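Long-range contacts in Mll2253 protein (Mesorhizobium loti, PDB 3Q63), which is of unknown function but belongs to the AHA1 family, whose relatives of the Bet v 1-like fold commonly bind small hydrophobic ligands, a role not established here: residues R9-E14 with L106-S111; Y76-A81 with S91-T96; R15-P20 with E133-L138. All blocks are in the same frame, centred on the assembly; numbering follows the deposited sequence.

Contact 1 (R9-E14 with L106-S111)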
ATOM      1  N   ARG B   9     -19.410  -0.566  10.770  1.00 40.81           N
ATOM      2  CA  ARG B   9     -18.578   0.086  11.776  1.00 38.67           C
ATOM      3  C   ARG B   9     -17.844   1.291  11.197  1.00 37.04           C
ATOM      4  O   ARG B   9     -17.848   1.519   9.987  1.00 36.70           O
ATOM      5  CB  ARG B   9     -17.560  -0.901  12.360  1.00 39.28           C
ATOM      6  CG  ARG B   9     -18.157  -2.227  12.847  1.00 41.72           C
ATOM      7  CD  ARG B   9     -17.363  -2.813  14.023  1.00 43.48           C
ATOM      8  NE  ARG B   9     -17.611  -2.052  15.248  1.00 45.93           N
ATOM      9  CZ  ARG B   9     -17.046  -2.293  16.430  1.00 47.13           C
ATOM     10  NH1 ARG B   9     -17.357  -1.529  17.471  1.00 47.21           N
ATOM     11  NH2 ARG B   9     -16.174  -3.289  16.574  1.00 45.94           N
ATOM     12  N   THR B  10     -17.208   2.057  12.070  1.00 34.17           N
ATOM     13  CA  THR B  10     -16.484   3.237  11.641  1.00 33.67           C
ATOM     14  C   THR B  10     -15.199   3.388  12.435  1.00 30.83           C
ATOM     15  O   THR B  10     -15.189   3.205  13.647  1.00 30.93           O
ATOM     16  CB  THR B  10     -17.349   4.493  11.813  1.00 34.31           C
ATOM     17  OG1 THR B  10     -16.553   5.660  11.577  1.00 38.61           O
ATOM     18  CG2 THR B  10     -17.911   4.551  13.215  1.00 36.95           C
ATOM     19  N   VAL B  11     -14.113   3.705  11.741  1.00 27.67           N
ATOM     20  CA  VAL B  11     -12.828   3.880  12.388  1.00 25.27           C
ATOM     21  C   VAL B  11     -12.598   5.351  12.719  1.00 23.76           C
ATOM     22  O   VAL B  11     -12.754   6.225  11.867  1.00 22.27           O
ATOM     23  CB  VAL B  11     -11.688   3.373  11.485  1.00 26.74           C
ATOM     24  CG1 VAL B  11     -10.342   3.616  12.146  1.00 24.90           C
ATOM     25  CG2 VAL B  11     -11.882   1.888  11.204  1.00 27.64           C
ATOM     26  N   VAL B  12     -12.237   5.619  13.968  1.00 22.41           N
ATOM     27  CA  VAL B  12     -11.980   6.986  14.404  1.00 19.38           C
ATOM     28  C   VAL B  12     -10.574   7.087  14.986  1.00 19.82           C
ATOM     29  O   VAL B  12     -10.176   6.268  15.810  1.00 17.42           O
ATOM     30  CB  VAL B  12     -12.996   7.435  15.478  1.00 18.74           C
ATOM     31  CG1 VAL B  12     -12.754   8.905  15.842  1.00 18.23           C
ATOM     32  CG2 VAL B  12     -14.409   7.239  14.968  1.00 18.16           C
ATOM     33  N   VAL B  13      -9.827   8.088  14.533  1.00 18.79           N
ATOM     34  CA  VAL B  13      -8.474   8.328  15.005  1.00 17.46           C
ATOM     35  C   VAL B  13      -8.336   9.831  15.259  1.00 18.73           C
ATOM     36  O   VAL B  13      -8.742  10.650  14.431  1.00 17.11           O
ATOM     37  CB  VAL B  13      -7.416   7.868  13.970  1.00 16.90           C
ATOM     38  CG1 VAL B  13      -6.018   8.166  14.484  1.00 17.35           C
ATOM     39  CG2 VAL B  13      -7.555   6.363  13.711  1.00 17.09           C
ATOM     40  N   GLU B  14      -7.790  10.192  16.417  1.00 19.84           N
ATOM     41  CA  GLU B  14      -7.623  11.602  16.776  1.00 19.89           C
ATOM     42  C   GLU B  14      -6.178  11.876  17.165  1.00 20.76           C
ATOM     43  O   GLU B  14      -5.486  11.002  17.684  1.00 17.66           O
ATOM     44  CB  GLU B  14      -8.564  11.963  17.931  1.00 21.69           C
ATOM     45  CG  GLU B  14     -10.028  11.621  17.655  1.00 21.79           C
ATOM     46  CD  GLU B  14     -10.975  12.087  18.749  1.00 22.84           C
ATOM     47  OE1 GLU B  14     -11.356  13.270  18.740  1.00 21.44           O
ATOM     48  OE2 GLU B  14     -11.341  11.269  19.620  1.00 23.11           O
ATOM     49  N   LEU B 106      -6.863  17.149  15.243  1.00 18.67           N
ATOM     50  CA  LEU B 106      -7.340  16.473  14.041  1.00 17.08           C
ATOM     51  C   LEU B 106      -8.092  15.177  14.344  1.00 18.27           C
ATOM     52  O   LEU B 106      -7.617  14.344  15.114  1.00 18.95           O
ATOM     53  CB  LEU B 106      -6.154  16.149  13.117  1.00 15.72           C
ATOM     54  CG  LEU B 106      -6.468  15.329  11.859  1.00 15.54           C
ATOM     55  CD1 LEU B 106      -7.366  16.144  10.948  1.00 16.53           C
ATOM     56  CD2 LEU B 106      -5.189  14.932  11.126  1.00 13.37           C
ATOM     57  N   ARG B 107      -9.267  15.020  13.741  1.00 17.74           N
ATOM     58  CA  ARG B 107     -10.061  13.806  13.900  1.00 18.54           C
ATOM     59  C   ARG B 107     -10.275  13.230  12.510  1.00 19.09           C
ATOM     60  O   ARG B 107     -10.573  13.965  11.567  1.00 20.03           O
ATOM     61  CB  ARG B 107     -11.430  14.101  14.519  1.00 20.83           C
ATOM     62  CG  ARG B 107     -12.268  12.846  14.773  1.00 22.16           C
ATOM     63  CD  ARG B 107     -13.636  13.178  15.361  1.00 24.52           C
ATOM     64  NE  ARG B 107     -14.508  13.813  14.379  1.00 27.18           N
ATOM     65  CZ  ARG B 107     -15.702  14.323  14.657  1.00 31.49           C
ATOM     66  NH1 ARG B 107     -16.172  14.275  15.897  1.00 31.63           N
ATOM     67  NH2 ARG B 107     -16.426  14.885  13.695  1.00 30.57           N
HETATM   68  N   MSE B 108     -10.113  11.921  12.379  1.00 19.12           N
HETATM   69  CA  MSE B 108     -10.318  11.258  11.100  1.00 18.57           C
HETATM   70  C   MSE B 108     -11.376  10.198  11.335  1.00 19.43           C
HETATM   71  O   MSE B 108     -11.237   9.355  12.226  1.00 19.16           O
HETATM   72  CB  MSE B 108      -9.018  10.610  10.629  1.00 18.77           C
HETATM   73  CG  MSE B 108      -9.028  10.066   9.200  1.00 23.45           C
HETATM   74 SE   MSE B 108     -10.185   8.526   8.878  1.00 29.63          SE
HETATM   75  CE  MSE B 108      -9.569   7.328  10.266  1.00 23.98           C
ATOM     76  N   GLU B 109     -12.451  10.261  10.560  1.00 18.73           N
ATOM     77  CA  GLU B 109     -13.514   9.277  10.672  1.00 19.53           C
ATOM     78  C   GLU B 109     -13.653   8.609   9.316  1.00 17.65           C
ATOM     79  O   GLU B 109     -13.825   9.280   8.302  1.00 15.24           O
ATOM     80  CB  GLU B 109     -14.846   9.932  11.045  1.00 22.61           C
ATOM     81  CG  GLU B 109     -14.905  10.518  12.444  1.00 30.11           C
ATOM     82  CD  GLU B 109     -16.201  11.274  12.684  1.00 35.04           C
ATOM     83  OE1 GLU B 109     -16.356  12.385  12.120  1.00 38.14           O
ATOM     84  OE2 GLU B 109     -17.063  10.753  13.427  1.00 35.99           O
ATOM     85  N   GLN B 110     -13.550   7.287   9.305  1.00 16.30           N
ATOM     86  CA  GLN B 110     -13.692   6.510   8.085  1.00 17.76           C
ATOM     87  C   GLN B 110     -14.792   5.489   8.346  1.00 19.53           C
ATOM     88  O   GLN B 110     -14.602   4.533   9.105  1.00 19.58           O
ATOM     89  CB  GLN B 110     -12.385   5.794   7.724  1.00 15.55           C
ATOM     90  CG  GLN B 110     -12.537   4.795   6.566  1.00 14.20           C
ATOM     91  CD  GLN B 110     -11.215   4.290   6.031  1.00 14.14           C
ATOM     92  OE1 GLN B 110     -10.260   4.114   6.782  1.00 12.83           O
ATOM     93  NE2 GLN B 110     -11.160   4.030   4.725  1.00 11.95           N
ATOM     94  N   SER B 111     -15.940   5.704   7.717  1.00 18.83           N
ATOM     95  CA  SER B 111     -17.091   4.837   7.891  1.00 22.80           C
ATOM     96  C   SER B 111     -17.427   4.102   6.606  1.00 22.79           C
ATOM     97  O   SER B 111     -16.990   4.501   5.529  1.00 22.01           O
ATOM     98  CB  SER B 111     -18.289   5.675   8.309  1.00 22.83           C
ATOM     99  OG  SER B 111     -18.515   6.670   7.330  1.00 25.15           O
TER
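Val11 pairs with Gln110 and Val13 with Met108 as the hydrogen-bonded pairs of two antiparallel strands, 9-14 and 106-111, whose axes approach to 4.6 Å at 165°; Thr10-Ser111, Val12-Glu109 and Glu14-Arg107 are the non-hydrogen-bonded pairs between and beyond them. Val11 N reaches Gln110 O at 2.8 Å, and Gln110 N answers to Val11 O at 2.9 Å. The next pair repeats the exchange, Met108 N lying 2.8 Å from Val13 O while Val13 N bonds Met108 O. Gln110 O also takes a weak bond from the hydroxyl of Thr10, and Val12 CA brings its hydrogen to Met108 O at 3.3 Å. In this Bet v 1-like (SRPBCC) fold the pairing joins the first strand of the sheet to the last, just before the long helix 118-141. Val11, Val13, Met108 and Gln110 face that helix. Met108, a selenomethionine, is bent at chi2 and chi3 (-68° and -53°), which curls CE back toward the other strand, 4.1 Å from Val13 CG2 and 4.2 Å from Val11 CG1. Trp128 and Phe132 of the helix pack on it. Gln110 OE1 is held by Trp128 NE1. On the other face Arg107 NH2 forms a salt bridge to Glu109 OE1 at 3.0 Å, the Glu109 carboxylate carbon sitting over the guanidinium toward its rim. Glu14 runs alongside Arg107, aliphatic CG against CG.

Contact 2 (Y76-A81 with S91-T96)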
ATOM      1  N   TYR B  76     -13.941  12.684   1.563  1.00 15.93           N
ATOM      2  CA  TYR B  76     -13.908  12.047   0.254  1.00 14.74           C
ATOM      3  C   TYR B  76     -14.078  10.542   0.372  1.00 15.65           C
ATOM      4  O   TYR B  76     -13.776   9.958   1.425  1.00 14.75           O
ATOM      5  CB  TYR B  76     -12.609  12.365  -0.515  1.00 14.54           C
ATOM      6  CG  TYR B  76     -11.286  12.222   0.226  1.00 13.38           C
ATOM      7  CD1 TYR B  76     -10.625  13.347   0.721  1.00 15.22           C
ATOM      8  CD2 TYR B  76     -10.653  10.982   0.352  1.00 14.57           C
ATOM      9  CE1 TYR B  76      -9.363  13.250   1.314  1.00 16.52           C
ATOM     10  CE2 TYR B  76      -9.390  10.871   0.944  1.00 14.72           C
ATOM     11  CZ  TYR B  76      -8.751  12.010   1.421  1.00 17.07           C
ATOM     12  OH  TYR B  76      -7.499  11.912   1.998  1.00 13.87           O
ATOM     13  N   THR B  77     -14.582   9.924  -0.697  1.00 15.50           N
ATOM     14  CA  THR B  77     -14.779   8.477  -0.720  1.00 15.24           C
ATOM     15  C   THR B  77     -13.416   7.811  -0.770  1.00 14.85           C
ATOM     16  O   THR B  77     -12.432   8.396  -1.228  1.00 13.10           O
ATOM     17  CB  THR B  77     -15.587   8.004  -1.962  1.00 15.12           C
ATOM     18  OG1 THR B  77     -14.997   8.555  -3.146  1.00 17.85           O
ATOM     19  CG2 THR B  77     -17.052   8.427  -1.867  1.00 14.99           C
ATOM     20  N   TRP B  78     -13.391   6.572  -0.302  1.00 13.82           N
ATOM     21  CA  TRP B  78     -12.184   5.765  -0.217  1.00 14.30           C
ATOM     22  C   TRP B  78     -12.693   4.367  -0.544  1.00 14.61           C
ATOM     23  O   TRP B  78     -13.051   3.600   0.353  1.00 15.94           O
ATOM     24  CB  TRP B  78     -11.674   5.874   1.217  1.00 14.32           C
ATOM     25  CG  TRP B  78     -10.428   5.166   1.549  1.00 16.02           C
ATOM     26  CD1 TRP B  78     -10.262   3.818   1.713  1.00 15.13           C
ATOM     27  CD2 TRP B  78      -9.179   5.770   1.884  1.00 17.26           C
ATOM     28  NE1 TRP B  78      -8.984   3.553   2.141  1.00 15.95           N
ATOM     29  CE2 TRP B  78      -8.300   4.734   2.254  1.00 17.14           C
ATOM     30  CE3 TRP B  78      -8.719   7.093   1.910  1.00 17.98           C
ATOM     31  CZ2 TRP B  78      -6.982   4.979   2.649  1.00 19.86           C
ATOM     32  CZ3 TRP B  78      -7.408   7.339   2.304  1.00 20.37           C
ATOM     33  CH2 TRP B  78      -6.555   6.285   2.669  1.00 20.21           C
ATOM     34  N   ASN B  79     -12.733   4.057  -1.840  1.00 14.62           N
ATOM     35  CA  ASN B  79     -13.270   2.787  -2.330  1.00 15.38           C
ATOM     36  C   ASN B  79     -12.360   1.923  -3.167  1.00 18.37           C
ATOM     37  O   ASN B  79     -11.392   2.387  -3.763  1.00 16.79           O
ATOM     38  CB  ASN B  79     -14.504   3.031  -3.192  1.00 14.10           C
ATOM     39  CG  ASN B  79     -15.548   3.877  -2.507  1.00 18.70           C
ATOM     40  OD1 ASN B  79     -15.632   3.931  -1.277  1.00 16.51           O
ATOM     41  ND2 ASN B  79     -16.378   4.527  -3.310  1.00 18.36           N
ATOM     42  N   LEU B  80     -12.729   0.653  -3.252  1.00 18.90           N
ATOM     43  CA  LEU B  80     -11.985  -0.294  -4.061  1.00 21.75           C
ATOM     44  C   LEU B  80     -12.971  -1.386  -4.475  1.00 21.29           C
ATOM     45  O   LEU B  80     -13.461  -2.145  -3.638  1.00 22.85           O
ATOM     46  CB  LEU B  80     -10.815  -0.846  -3.240  1.00 22.24           C
ATOM     47  CG  LEU B  80      -9.727  -1.614  -3.975  1.00 26.38           C
ATOM     48  CD1 LEU B  80      -8.373  -1.343  -3.333  1.00 27.05           C
ATOM     49  CD2 LEU B  80     -10.064  -3.089  -3.944  1.00 24.71           C
ATOM     50  N   ALA B  81     -13.293  -1.433  -5.763  1.00 21.25           N
ATOM     51  CA  ALA B  81     -14.225  -2.431  -6.270  1.00 21.78           C
ATOM     52  C   ALA B  81     -13.508  -3.768  -6.422  1.00 21.58           C
ATOM     53  O   ALA B  81     -12.508  -3.870  -7.135  1.00 21.97           O
ATOM     54  CB  ALA B  81     -14.796  -1.984  -7.611  1.00 23.05           C
ATOM     55  N   SER B  91     -16.193   3.303   1.437  1.00 19.26           N
ATOM     56  CA  SER B  91     -16.171   4.085   2.667  1.00 18.74           C
ATOM     57  C   SER B  91     -15.973   5.572   2.442  1.00 17.85           C
ATOM     58  O   SER B  91     -15.628   6.020   1.344  1.00 17.23           O
ATOM     59  CB  SER B  91     -15.054   3.569   3.570  1.00 19.90           C
ATOM     60  OG  SER B  91     -13.786   3.877   3.014  1.00 23.22           O
ATOM     61  N   VAL B  92     -16.188   6.329   3.508  1.00 16.74           N
ATOM     62  CA  VAL B  92     -16.020   7.771   3.474  1.00 15.93           C
ATOM     63  C   VAL B  92     -15.030   8.178   4.559  1.00 16.22           C
ATOM     64  O   VAL B  92     -15.175   7.796   5.721  1.00 17.68           O
ATOM     65  CB  VAL B  92     -17.349   8.518   3.737  1.00 13.67           C
ATOM     66  CG1 VAL B  92     -17.095  10.016   3.791  1.00 12.50           C
ATOM     67  CG2 VAL B  92     -18.347   8.192   2.645  1.00 15.25           C
ATOM     68  N   VAL B  93     -14.024   8.946   4.165  1.00 14.35           N
ATOM     69  CA  VAL B  93     -13.015   9.435   5.085  1.00 15.11           C
ATOM     70  C   VAL B  93     -13.273  10.925   5.287  1.00 15.71           C
ATOM     71  O   VAL B  93     -13.330  11.674   4.315  1.00 14.06           O
ATOM     72  CB  VAL B  93     -11.581   9.257   4.508  1.00 14.11           C
ATOM     73  CG1 VAL B  93     -10.572   9.991   5.388  1.00 15.00           C
ATOM     74  CG2 VAL B  93     -11.215   7.772   4.433  1.00 14.82           C
ATOM     75  N   THR B  94     -13.444  11.352   6.537  1.00 17.10           N
ATOM     76  CA  THR B  94     -13.690  12.766   6.833  1.00 17.23           C
ATOM     77  C   THR B  94     -12.697  13.275   7.880  1.00 17.66           C
ATOM     78  O   THR B  94     -12.550  12.681   8.948  1.00 17.58           O
ATOM     79  CB  THR B  94     -15.144  13.003   7.355  1.00 16.96           C
ATOM     80  OG1 THR B  94     -16.089  12.619   6.346  1.00 17.58           O
ATOM     81  CG2 THR B  94     -15.358  14.480   7.695  1.00 16.59           C
ATOM     82  N   PHE B  95     -12.008  14.368   7.559  1.00 16.86           N
ATOM     83  CA  PHE B  95     -11.037  14.975   8.474  1.00 17.20           C
ATOM     84  C   PHE B  95     -11.685  16.200   9.100  1.00 17.23           C
ATOM     85  O   PHE B  95     -12.364  16.961   8.413  1.00 18.30           O
ATOM     86  CB  PHE B  95      -9.780  15.428   7.721  1.00 18.17           C
ATOM     87  CG  PHE B  95      -9.029  14.312   7.057  1.00 18.64           C
ATOM     88  CD1 PHE B  95      -8.115  13.541   7.777  1.00 19.68           C
ATOM     89  CD2 PHE B  95      -9.246  14.018   5.715  1.00 16.46           C
ATOM     90  CE1 PHE B  95      -7.428  12.492   7.164  1.00 19.71           C
ATOM     91  CE2 PHE B  95      -8.565  12.970   5.090  1.00 15.58           C
ATOM     92  CZ  PHE B  95      -7.654  12.206   5.818  1.00 14.88           C
ATOM     93  N   THR B  96     -11.485  16.388  10.399  1.00 17.47           N
ATOM     94  CA  THR B  96     -12.046  17.541  11.088  1.00 16.24           C
ATOM     95  C   THR B  96     -10.925  18.241  11.850  1.00 16.89           C
ATOM     96  O   THR B  96     -10.254  17.637  12.693  1.00 15.99           O
ATOM     97  CB  THR B  96     -13.183  17.124  12.057  1.00 17.84           C
ATOM     98  OG1 THR B  96     -14.197  16.430  11.318  1.00 17.93           O
ATOM     99  CG2 THR B  96     -13.817  18.355  12.715  1.00 15.69           C
TER
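Tyr76 and Val93 form a hydrogen-bonded antiparallel pair, Tyr76 N to Val93 O at 3.0 Å and Val93 N to Tyr76 O at 2.9 Å. Chi1 of 47° sets the tyrosine ring between its own backbone N and carbonyl carbon, and from there OH comes to the edge of the Phe95 ring, 3.4 Å from CE2. The two ring planes are oblique, at 51°; Phe51 meets the tyrosine edge-to-face. Thr77 sits in a non-hydrogen-bonded pair with Val92, its CA turning a hydrogen to Ser91 O. The two strands are neighbours in the sheet, and the bonding goes on past Thr77 to Trp78 and Ser91. Trp78 N bonds Ser91 O at 2.8 Å, from 36° above the carbonyl plane. Its indole lies on the sheet face that helix 118-141 covers, where CE3 touches Val93 CG2 at 3.6 Å and the ring meets Trp128. The indole NE1 bonds Trp57 O of the second subunit. With an alanine here, Val93 CG2 and Trp128 would probably lose their indole partner and the second subunit its bond to NE1. Trp78 O is gripped by Ser91 OG at 2.8 Å, in the carbonyl plane and on a lone pair, with a weak second bond from Ser91 N. Since Ser91 OG also accepts from Gln110 NE2, this buried hydroxyl is used in both directions, which fixes its rotation and ties Trp78 and Gln110 together through one oxygen.

Contact 3 (R15-P20 with E133-L138)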
ATOM      1  N   ARG B  15      -5.728  13.100  16.918  1.00 20.16           N
ATOM      2  CA  ARG B  15      -4.360  13.473  17.210  1.00 22.03           C
ATOM      3  C   ARG B  15      -4.276  14.961  17.485  1.00 21.23           C
ATOM      4  O   ARG B  15      -5.006  15.750  16.883  1.00 22.80           O
ATOM      5  CB  ARG B  15      -3.453  13.141  16.013  1.00 24.57           C
ATOM      6  CG  ARG B  15      -3.265  11.640  15.701  1.00 29.05           C
ATOM      7  CD  ARG B  15      -2.054  11.062  16.430  1.00 31.53           C
ATOM      8  NE  ARG B  15      -1.784   9.667  16.075  1.00 35.82           N
ATOM      9  CZ  ARG B  15      -2.517   8.631  16.478  1.00 36.91           C
ATOM     10  NH1 ARG B  15      -3.573   8.819  17.257  1.00 36.34           N
ATOM     11  NH2 ARG B  15      -2.194   7.399  16.103  1.00 37.71           N
ATOM     12  N   GLN B  16      -3.401  15.341  18.408  1.00 20.20           N
ATOM     13  CA  GLN B  16      -3.191  16.752  18.718  1.00 20.98           C
ATOM     14  C   GLN B  16      -1.923  17.097  17.946  1.00 20.58           C
ATOM     15  O   GLN B  16      -0.869  16.506  18.186  1.00 22.01           O
ATOM     16  CB  GLN B  16      -2.967  16.950  20.222  1.00 18.72           C
ATOM     17  CG  GLN B  16      -2.574  18.366  20.617  1.00 19.48           C
ATOM     18  CD  GLN B  16      -3.598  19.404  20.190  1.00 21.91           C
ATOM     19  OE1 GLN B  16      -4.787  19.309  20.516  1.00 23.69           O
ATOM     20  NE2 GLN B  16      -3.138  20.411  19.462  1.00 21.60           N
ATOM     21  N   ILE B  17      -2.030  18.034  17.013  1.00 20.58           N
ATOM     22  CA  ILE B  17      -0.891  18.431  16.189  1.00 23.13           C
ATOM     23  C   ILE B  17      -0.394  19.822  16.556  1.00 22.73           C
ATOM     24  O   ILE B  17      -1.166  20.784  16.576  1.00 23.49           O
ATOM     25  CB  ILE B  17      -1.262  18.401  14.683  1.00 24.09           C
ATOM     26  CG1 ILE B  17      -1.725  16.990  14.294  1.00 27.52           C
ATOM     27  CG2 ILE B  17      -0.064  18.814  13.837  1.00 22.89           C
ATOM     28  CD1 ILE B  17      -2.107  16.837  12.828  1.00 28.67           C
ATOM     29  N   SER B  18       0.902  19.911  16.848  1.00 21.41           N
ATOM     30  CA  SER B  18       1.539  21.163  17.241  1.00 23.67           C
ATOM     31  C   SER B  18       1.851  22.090  16.068  1.00 23.31           C
ATOM     32  O   SER B  18       2.970  22.597  15.943  1.00 23.90           O
ATOM     33  CB  SER B  18       2.830  20.870  18.010  1.00 26.02           C
ATOM     34  OG  SER B  18       2.546  20.267  19.258  1.00 32.43           O
ATOM     35  N   HIS B  19       0.861  22.301  15.210  1.00 20.47           N
ATOM     36  CA  HIS B  19       1.003  23.170  14.056  1.00 20.06           C
ATOM     37  C   HIS B  19      -0.339  23.847  13.834  1.00 19.62           C
ATOM     38  O   HIS B  19      -1.380  23.318  14.222  1.00 18.70           O
ATOM     39  CB  HIS B  19       1.405  22.357  12.819  1.00 19.37           C
ATOM     40  CG  HIS B  19       2.756  21.729  12.934  1.00 19.95           C
ATOM     41  ND1 HIS B  19       3.919  22.412  12.649  1.00 20.25           N
ATOM     42  CD2 HIS B  19       3.138  20.509  13.382  1.00 20.05           C
ATOM     43  CE1 HIS B  19       4.957  21.643  12.921  1.00 21.65           C
ATOM     44  NE2 HIS B  19       4.512  20.482  13.369  1.00 21.61           N
ATOM     45  N   PRO B  20      -0.326  25.045  13.237  1.00 20.28           N
ATOM     46  CA  PRO B  20      -1.556  25.794  12.967  1.00 21.50           C
ATOM     47  C   PRO B  20      -2.417  25.076  11.942  1.00 21.58           C
ATOM     48  O   PRO B  20      -1.902  24.343  11.096  1.00 21.59           O
ATOM     49  CB  PRO B  20      -1.043  27.148  12.475  1.00 21.17           C
ATOM     50  CG  PRO B  20       0.303  26.824  11.903  1.00 22.85           C
ATOM     51  CD  PRO B  20       0.863  25.847  12.905  1.00 22.13           C
ATOM     52  N   GLU B 133       1.499   9.613  11.723  1.00 22.01           N
ATOM     53  CA  GLU B 133       2.863   9.715  12.225  1.00 23.46           C
ATOM     54  C   GLU B 133       3.712  10.368  11.140  1.00 22.70           C
ATOM     55  O   GLU B 133       4.508  11.271  11.415  1.00 21.63           O
ATOM     56  CB  GLU B 133       3.421   8.328  12.554  1.00 26.85           C
ATOM     57  CG  GLU B 133       3.024   7.819  13.919  1.00 34.83           C
ATOM     58  CD  GLU B 133       3.894   8.390  15.024  1.00 38.86           C
ATOM     59  OE1 GLU B 133       3.960   9.635  15.166  1.00 41.31           O
ATOM     60  OE2 GLU B 133       4.517   7.588  15.757  1.00 43.09           O
ATOM     61  N   LYS B 134       3.534   9.919   9.902  1.00 18.93           N
ATOM     62  CA  LYS B 134       4.294  10.485   8.792  1.00 20.73           C
ATOM     63  C   LYS B 134       3.822  11.904   8.491  1.00 19.69           C
ATOM     64  O   LYS B 134       4.581  12.712   7.965  1.00 19.99           O
ATOM     65  CB  LYS B 134       4.162   9.599   7.546  1.00 21.27           C
ATOM     66  CG  LYS B 134       4.785   8.216   7.720  1.00 24.28           C
ATOM     67  CD  LYS B 134       4.631   7.346   6.478  1.00 29.17           C
ATOM     68  CE  LYS B 134       5.417   7.888   5.297  1.00 31.47           C
ATOM     69  NZ  LYS B 134       5.292   6.995   4.103  1.00 34.80           N
ATOM     70  N   LEU B 135       2.570  12.204   8.833  1.00 18.50           N
ATOM     71  CA  LEU B 135       2.025  13.536   8.611  1.00 19.36           C
ATOM     72  C   LEU B 135       2.689  14.509   9.585  1.00 20.71           C
ATOM     73  O   LEU B 135       3.112  15.599   9.197  1.00 18.65           O
ATOM     74  CB  LEU B 135       0.508  13.545   8.822  1.00 19.21           C
ATOM     75  CG  LEU B 135      -0.170  14.920   8.896  1.00 18.87           C
ATOM     76  CD1 LEU B 135       0.068  15.677   7.604  1.00 21.06           C
ATOM     77  CD2 LEU B 135      -1.672  14.757   9.144  1.00 18.79           C
ATOM     78  N   GLU B 136       2.788  14.106  10.846  1.00 21.08           N
ATOM     79  CA  GLU B 136       3.415  14.947  11.859  1.00 23.33           C
ATOM     80  C   GLU B 136       4.900  15.124  11.589  1.00 23.16           C
ATOM     81  O   GLU B 136       5.472  16.183  11.864  1.00 22.60           O
ATOM     82  CB  GLU B 136       3.201  14.350  13.245  1.00 24.95           C
ATOM     83  CG  GLU B 136       1.785  14.524  13.740  1.00 28.26           C
ATOM     84  CD  GLU B 136       1.594  14.008  15.145  1.00 33.77           C
ATOM     85  OE1 GLU B 136       1.547  12.773  15.325  1.00 36.78           O
ATOM     86  OE2 GLU B 136       1.509  14.841  16.073  1.00 37.74           O
ATOM     87  N   GLN B 137       5.515  14.084  11.042  1.00 23.05           N
ATOM     88  CA  GLN B 137       6.935  14.117  10.703  1.00 24.35           C
ATOM     89  C   GLN B 137       7.155  15.149   9.597  1.00 22.84           C
ATOM     90  O   GLN B 137       8.100  15.934   9.643  1.00 22.96           O
ATOM     91  CB  GLN B 137       7.387  12.730  10.233  1.00 26.22           C
ATOM     92  CG  GLN B 137       8.760  12.712   9.579  1.00 32.66           C
ATOM     93  CD  GLN B 137       9.162  11.327   9.091  1.00 34.64           C
ATOM     94  OE1 GLN B 137       8.414  10.664   8.363  1.00 36.44           O
ATOM     95  NE2 GLN B 137      10.354  10.886   9.484  1.00 36.67           N
ATOM     96  N   LEU B 138       6.272  15.133   8.604  1.00 21.86           N
ATOM     97  CA  LEU B 138       6.349  16.067   7.488  1.00 21.63           C
ATOM     98  C   LEU B 138       6.220  17.511   7.975  1.00 20.80           C
ATOM     99  O   LEU B 138       7.026  18.367   7.611  1.00 19.11           O
ATOM    100  CB  LEU B 138       5.246  15.769   6.473  1.00 20.21           C
ATOM    101  CG  LEU B 138       5.069  16.777   5.337  1.00 21.77           C
ATOM    102  CD1 LEU B 138       6.299  16.758   4.454  1.00 20.97           C
ATOM    103  CD2 LEU B 138       3.817  16.443   4.531  1.00 19.57           C
TER
HETATM  104  O   HOH W   1       2.346  17.401  15.715  1.00 34.78           O
HETATM  105  O   HOH W   2       4.418  17.789  13.987  1.00 34.97           O
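A strand end and the turn after it lie against a helix, the turn joined to it by water: Ile17 and Glu136 lead the contact, between edge strand 9-17 and the C-terminal part of helix 118-141. Strand 15-17 and helix 133-138 run almost parallel, 6° apart, with axes 10.4 Å from each other, so side chains and solvent span the gap. Ile17 CD1 meets Leu135 CD2 at 4.3 Å, and Leu24 and Leu106 close round both, tying helix 21-29 and the neighbouring strand into the same core, as in a Bet v 1-like fold, whose long helix lies on its sheet. Beside this apolar patch Glu136 reaches across, extended beyond CG (chi2 -177°). One water accepts from Ser18 N and donates to Glu136 OE2 at 2.7 Å. A second water donates to Glu136 O and lies in the plane of the His19 ring, 2.8 Å from NE2, which also bonds Asp140 OD1. Ser18 centres an inverse gamma turn that swings the chain toward helix 21-29, whose N-cap is Pro20. Arg15 crosses Glu136 at about a right angle, its CD 4.1 Å from OE1, but the charged ends do not touch, NE staying 4.6 Å from that oxygen. Glu136 therefore reaches the turn after the strand through water, and the nearby guanidinium is likely to favour its negative charge without pinning the carboxylate.

How the contacts relate
All three contacts reach one antiparallel sheet; contact 3 alone uses a segment of the long helix. Contacts 1 and 2 lie side by side, centres about 10 Å apart, joined by probable hydrogen bonds, Glu109 O with Thr94 N at 2.7 Å and Arg107 O with Thr96 N. Contact 3 continues strand 9-17 beyond contact 1, with centres about 16 Å apart; Leu106 N lies 2.8 Å from Arg15 O. Contacts 2 and 3 do not touch, their centres about 21 Å apart on opposite sides of the middle of the chain. The space between sheet and long helix is the usual ligand site of Bet v 1-like proteins, though none is established here.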